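Local coordinates for Tle cognate immunity protein 4 C-terminal domain-containing protein (Pseudomonas aeruginosa PAO1, PDB 4R1D) that probably acts as the immunity protein Tli4, binding the type VI secretion lipase effector Tle4 and so protecting the producing cell from it, at residues 51-54 and 55-59; 84-87 and 88-91. All coordinates share one frame; numbering follows the deposited sequence.

Contact 1: 51-54 and 55-59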
loop_
_atom_site.group_PDB
_atom_site.type_symbol
_atom_site.label_atom_id
_atom_site.label_comp_id
_atom_site.label_asym_id
_atom_site.label_seq_id
_atom_site.Cartn_x
_atom_site.Cartn_y
_atom_site.Cartn_z
ATOM N N ARG B 51 -16.564 -10.265 -24.648
ATOM C CA ARG B 51 -15.143 -10.008 -24.849
ATOM C C ARG B 51 -14.312 -10.588 -23.713
ATOM O O ARG B 51 -13.251 -11.173 -23.936
ATOM C CB ARG B 51 -14.882 -8.505 -24.935
ATOM C CG ARG B 51 -13.429 -8.133 -25.173
ATOM C CD ARG B 51 -13.190 -6.648 -24.901
ATOM N NE ARG B 51 -12.400 -6.453 -23.686
ATOM C CZ ARG B 51 -12.908 -6.350 -22.458
ATOM N NH1 ARG B 51 -14.223 -6.410 -22.260
ATOM N NH2 ARG B 51 -12.094 -6.184 -21.425
ATOM N N LEU B 52 -14.793 -10.394 -22.489
ATOM C CA LEU B 52 -14.102 -10.886 -21.306
ATOM C C LEU B 52 -14.128 -12.399 -21.228
ATOM O O LEU B 52 -13.131 -13.021 -20.857
ATOM C CB LEU B 52 -14.734 -10.324 -20.035
ATOM C CG LEU B 52 -14.114 -9.058 -19.464
ATOM C CD1 LEU B 52 -14.868 -8.657 -18.206
ATOM C CD2 LEU B 52 -12.629 -9.292 -19.170
ATOM N N GLU B 53 -15.279 -12.992 -21.528
ATOM C CA GLU B 53 -15.372 -14.445 -21.479
ATOM C C GLU B 53 -14.339 -15.052 -22.418
ATOM O O GLU B 53 -13.641 -16.004 -22.064
ATOM C CB GLU B 53 -16.775 -14.948 -21.829
ATOM C CG GLU B 53 -16.814 -16.474 -21.887
ATOM C CD GLU B 53 -18.151 -17.033 -22.299
ATOM O OE1 GLU B 53 -19.142 -16.275 -22.301
ATOM O OE2 GLU B 53 -18.202 -18.241 -22.620
ATOM N N GLN B 54 -14.219 -14.483 -23.611
ATOM C CA GLN B 54 -13.281 -15.021 -24.583
ATOM C C GLN B 54 -11.822 -14.800 -24.185
ATOM O O GLN B 54 -10.959 -15.611 -24.511
ATOM C CB GLN B 54 -13.580 -14.500 -25.992
ATOM C CG GLN B 54 -14.909 -15.021 -26.569
ATOM C CD GLN B 54 -14.997 -16.555 -26.621
ATOM O OE1 GLN B 54 -14.067 -17.237 -27.066
ATOM N NE2 GLN B 54 -16.125 -17.100 -26.162
ATOM N N GLU B 55 -11.539 -13.715 -23.476
ATOM C CA GLU B 55 -10.195 -13.503 -22.958
ATOM C C GLU B 55 -9.862 -14.582 -21.940
ATOM O O GLU B 55 -8.788 -15.177 -21.985
ATOM C CB GLU B 55 -10.055 -12.127 -22.301
ATOM C CG GLU B 55 -10.164 -10.960 -23.260
ATOM C CD GLU B 55 -9.973 -9.625 -22.567
ATOM O OE1 GLU B 55 -9.712 -9.614 -21.344
ATOM O OE2 GLU B 55 -10.079 -8.585 -23.247
ATOM N N TRP B 56 -10.786 -14.814 -21.015
ATOM C CA TRP B 56 -10.590 -15.815 -19.973
ATOM C C TRP B 56 -10.343 -17.186 -20.588
ATOM O O TRP B 56 -9.507 -17.951 -20.112
ATOM C CB TRP B 56 -11.811 -15.898 -19.056
ATOM C CG TRP B 56 -11.873 -14.866 -17.958
ATOM C CD1 TRP B 56 -12.861 -13.947 -17.756
ATOM C CD2 TRP B 56 -10.924 -14.672 -16.907
ATOM N NE1 TRP B 56 -12.586 -13.186 -16.643
ATOM C CE2 TRP B 56 -11.400 -13.613 -16.104
ATOM C CE3 TRP B 56 -9.719 -15.289 -16.563
ATOM C CZ2 TRP B 56 -10.710 -13.157 -14.988
ATOM C CZ3 TRP B 56 -9.037 -14.833 -15.452
ATOM C CH2 TRP B 56 -9.535 -13.781 -14.676
ATOM N N ARG B 57 -11.085 -17.494 -21.642
ATOM C CA ARG B 57 -10.977 -18.804 -22.283
ATOM C C ARG B 57 -9.593 -19.073 -22.886
ATOM O O ARG B 57 -9.231 -20.233 -23.110
ATOM C CB ARG B 57 -12.103 -19.002 -23.311
ATOM C CG ARG B 57 -13.455 -19.356 -22.685
ATOM C CD ARG B 57 -14.587 -19.271 -23.721
ATOM N NE ARG B 57 -15.881 -19.675 -23.181
ATOM C CZ ARG B 57 -16.288 -20.941 -23.097
ATOM N NH1 ARG B 57 -15.489 -21.916 -23.497
ATOM N NH2 ARG B 57 -17.486 -21.234 -22.607
ATOM N N THR B 58 -8.811 -18.016 -23.119
ATOM C CA THR B 58 -7.459 -18.174 -23.647
ATOM C C THR B 58 -6.432 -18.396 -22.540
ATOM O O THR B 58 -5.298 -18.783 -22.809
ATOM C CB THR B 58 -6.994 -16.952 -24.475
ATOM O OG1 THR B 58 -6.861 -15.802 -23.626
ATOM C CG2 THR B 58 -7.964 -16.658 -25.615
ATOM N N GLN B 59 -6.825 -18.140 -21.298
ATOM C CA GLN B 59 -5.869 -18.186 -20.200
ATOM C C GLN B 59 -5.823 -19.542 -19.518
ATOM O O GLN B 59 -6.806 -20.280 -19.499
ATOM C CB GLN B 59 -6.119 -17.041 -19.213
ATOM C CG GLN B 59 -5.925 -15.679 -19.867
ATOM C CD GLN B 59 -6.397 -14.527 -19.006
ATOM O OE1 GLN B 59 -6.419 -14.619 -17.777
ATOM N NE2 GLN B 59 -6.785 -13.428 -19.651
HETATM O O HOH W 1 -19.918 -20.361 -21.567
#
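E53 and R57, one helical turn apart near the end of helix 42-58, run side by side and meet in a salt bridge. NE of R57 reaches OE2 of E53 at 2.8 Å, on the oxygen's lone pair anti to the other carboxylate oxygen; NH2 of R57 adds a more bent bond to the same OE2 at 3.1 Å. A water bonded to both E53 OE2 and R57 NH2 closes a small ring in the guanidinium plane. The extended chain of E53, its CG trans to the backbone N (chi1 175°), brings the carboxylate alongside R57. The amide of Q54 lies almost parallel to the guanidinium, and its NE2 rests 3.6 Å from CD of R57. Two residues earlier, round the other side of the helix, NE of R51 pairs with OE2 of E55 at 3.2 Å, the two flat groups nearly perpendicular (86°). Backbone bonds underlie these pairs, such as N of W56 to O of L52 at 3.0 Å, and OG1 of T58 bonds back to O of E55 at 2.6 Å. L52 and W56 pack on strands 79-84 and 92-100. Oppositely charged i/i+4 pairs would be expected to favour the helix, and three donors on E53 OE2 probably favour its ionised form.

Contact 2: 84-87 and 88-91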
loop_
_atom_site.group_PDB
_atom_site.type_symbol
_atom_site.label_atom_id
_atom_site.label_comp_id
_atom_site.label_asym_id
_atom_site.label_seq_id
_atom_site.Cartn_x
_atom_site.Cartn_y
_atom_site.Cartn_z
ATOM N N TRP B 84 -11.124 -18.958 -12.187
ATOM C CA TRP B 84 -10.218 -19.098 -11.045
ATOM C C TRP B 84 -9.694 -17.720 -10.637
ATOM O O TRP B 84 -9.467 -16.869 -11.488
ATOM C CB TRP B 84 -9.054 -20.034 -11.390
ATOM C CG TRP B 84 -9.460 -21.477 -11.353
ATOM C CD1 TRP B 84 -9.497 -22.349 -12.404
ATOM C CD2 TRP B 84 -9.899 -22.210 -10.205
ATOM N NE1 TRP B 84 -9.932 -23.586 -11.978
ATOM C CE2 TRP B 84 -10.186 -23.525 -10.632
ATOM C CE3 TRP B 84 -10.082 -21.886 -8.857
ATOM C CZ2 TRP B 84 -10.637 -24.508 -9.759
ATOM C CZ3 TRP B 84 -10.527 -22.866 -7.992
ATOM C CH2 TRP B 84 -10.800 -24.161 -8.447
ATOM N N SER B 85 -9.490 -17.501 -9.340
ATOM C CA SER B 85 -9.066 -16.180 -8.870
ATOM C C SER B 85 -7.595 -15.872 -9.163
ATOM O O SER B 85 -7.165 -14.719 -9.075
ATOM C CB SER B 85 -9.362 -16.009 -7.384
ATOM O OG SER B 85 -8.606 -16.917 -6.623
ATOM N N SER B 86 -6.821 -16.903 -9.493
ATOM C CA SER B 86 -5.457 -16.733 -9.986
ATOM C C SER B 86 -5.028 -18.002 -10.690
ATOM O O SER B 86 -5.738 -19.008 -10.659
ATOM C CB SER B 86 -4.470 -16.450 -8.851
ATOM O OG SER B 86 -4.041 -17.667 -8.263
ATOM N N GLU B 87 -3.851 -17.964 -11.302
ATOM C CA GLU B 87 -3.375 -19.126 -12.033
ATOM C C GLU B 87 -2.872 -20.252 -11.136
ATOM O O GLU B 87 -2.452 -21.299 -11.636
ATOM C CB GLU B 87 -2.336 -18.714 -13.079
ATOM C CG GLU B 87 -2.952 -17.818 -14.142
ATOM C CD GLU B 87 -1.991 -17.427 -15.242
ATOM O OE1 GLU B 87 -0.789 -17.766 -15.146
ATOM O OE2 GLU B 87 -2.449 -16.775 -16.207
ATOM N N VAL B 88 -2.906 -20.046 -9.822
ATOM C CA VAL B 88 -2.605 -21.136 -8.888
ATOM C C VAL B 88 -3.670 -21.317 -7.814
ATOM O O VAL B 88 -3.499 -22.118 -6.890
ATOM C CB VAL B 88 -1.229 -20.982 -8.210
ATOM C CG1 VAL B 88 -0.124 -20.919 -9.265
ATOM C CG2 VAL B 88 -1.211 -19.758 -7.292
ATOM N N ALA B 89 -4.777 -20.596 -7.942
ATOM C CA ALA B 89 -5.860 -20.686 -6.964
ATOM C C ALA B 89 -6.441 -22.096 -6.894
ATOM O O ALA B 89 -6.508 -22.791 -7.901
ATOM C CB ALA B 89 -6.966 -19.680 -7.301
ATOM N N SER B 90 -6.866 -22.507 -5.707
ATOM C CA SER B 90 -7.545 -23.792 -5.554
ATOM C C SER B 90 -8.792 -23.688 -4.678
ATOM O O SER B 90 -9.625 -24.603 -4.658
ATOM C CB SER B 90 -6.587 -24.833 -4.977
ATOM O OG SER B 90 -6.246 -24.515 -3.647
ATOM N N LYS B 91 -8.932 -22.582 -3.950
ATOM C CA LYS B 91 -10.046 -22.461 -3.009
ATOM C C LYS B 91 -11.027 -21.336 -3.322
ATOM O O LYS B 91 -12.116 -21.273 -2.735
ATOM C CB LYS B 91 -9.516 -22.309 -1.592
ATOM C CG LYS B 91 -8.500 -23.387 -1.251
ATOM C CD LYS B 91 -8.177 -23.404 0.227
ATOM C CE LYS B 91 -7.261 -24.580 0.578
ATOM N NZ LYS B 91 -5.817 -24.288 0.327
#
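S86 holds OG between its backbone N and carbonyl carbon (chi1 84°), which turns the hydroxyl toward the backbone two residues on, where it accepts a fairly straight bond from N of V88 at 3.1 Å. The same oxygen lies 3.0 Å from N of A89, while O of S86 takes a weak bond from that N at 3.3 Å. W84, with CG anti to its carbonyl carbon (chi1 -77°), lays its indole beside the returning chain: O of A89 sits over one face near the rim, CE3 of W84 is 4.1 Å from CB of A89, and CZ3 of W84 is 3.8 Å from C of S90. CB of A89 points toward residues 84-87 and comes within 3.3 Å of OG of S85, whose hydroxyl bonds to OG1 of T92. H61 and Y93 bring their rings against W84. The backbone N atoms of S90 and K91 bond to D406 of the partner chain, and NZ of K91 forms a salt bridge with E405 of that chain. A type I beta turn from S86 to A89 combined with an ST turn at S86 thus shapes the connection between antiparallel strands 79-84 and 92-100, which here meets the partner protein.

In the fold
Contact 1 precedes contact 2 in the chain, and both belong to the N-terminal domain of the Tli4 family, on the same side of the chain's centre. Their centres are 16 Å apart and their nearest atoms about 4 Å, without touching. M67 connects them: its backbone bonds to both Q59 and W84, and W56 and W84 both place side chains against it. W56 of contact 1 also touches S83, the residue just before W84. They differ toward the partner chain: residues 84-91 touch it at several points, whereas residues 51-59 touch no other chain of the assembly.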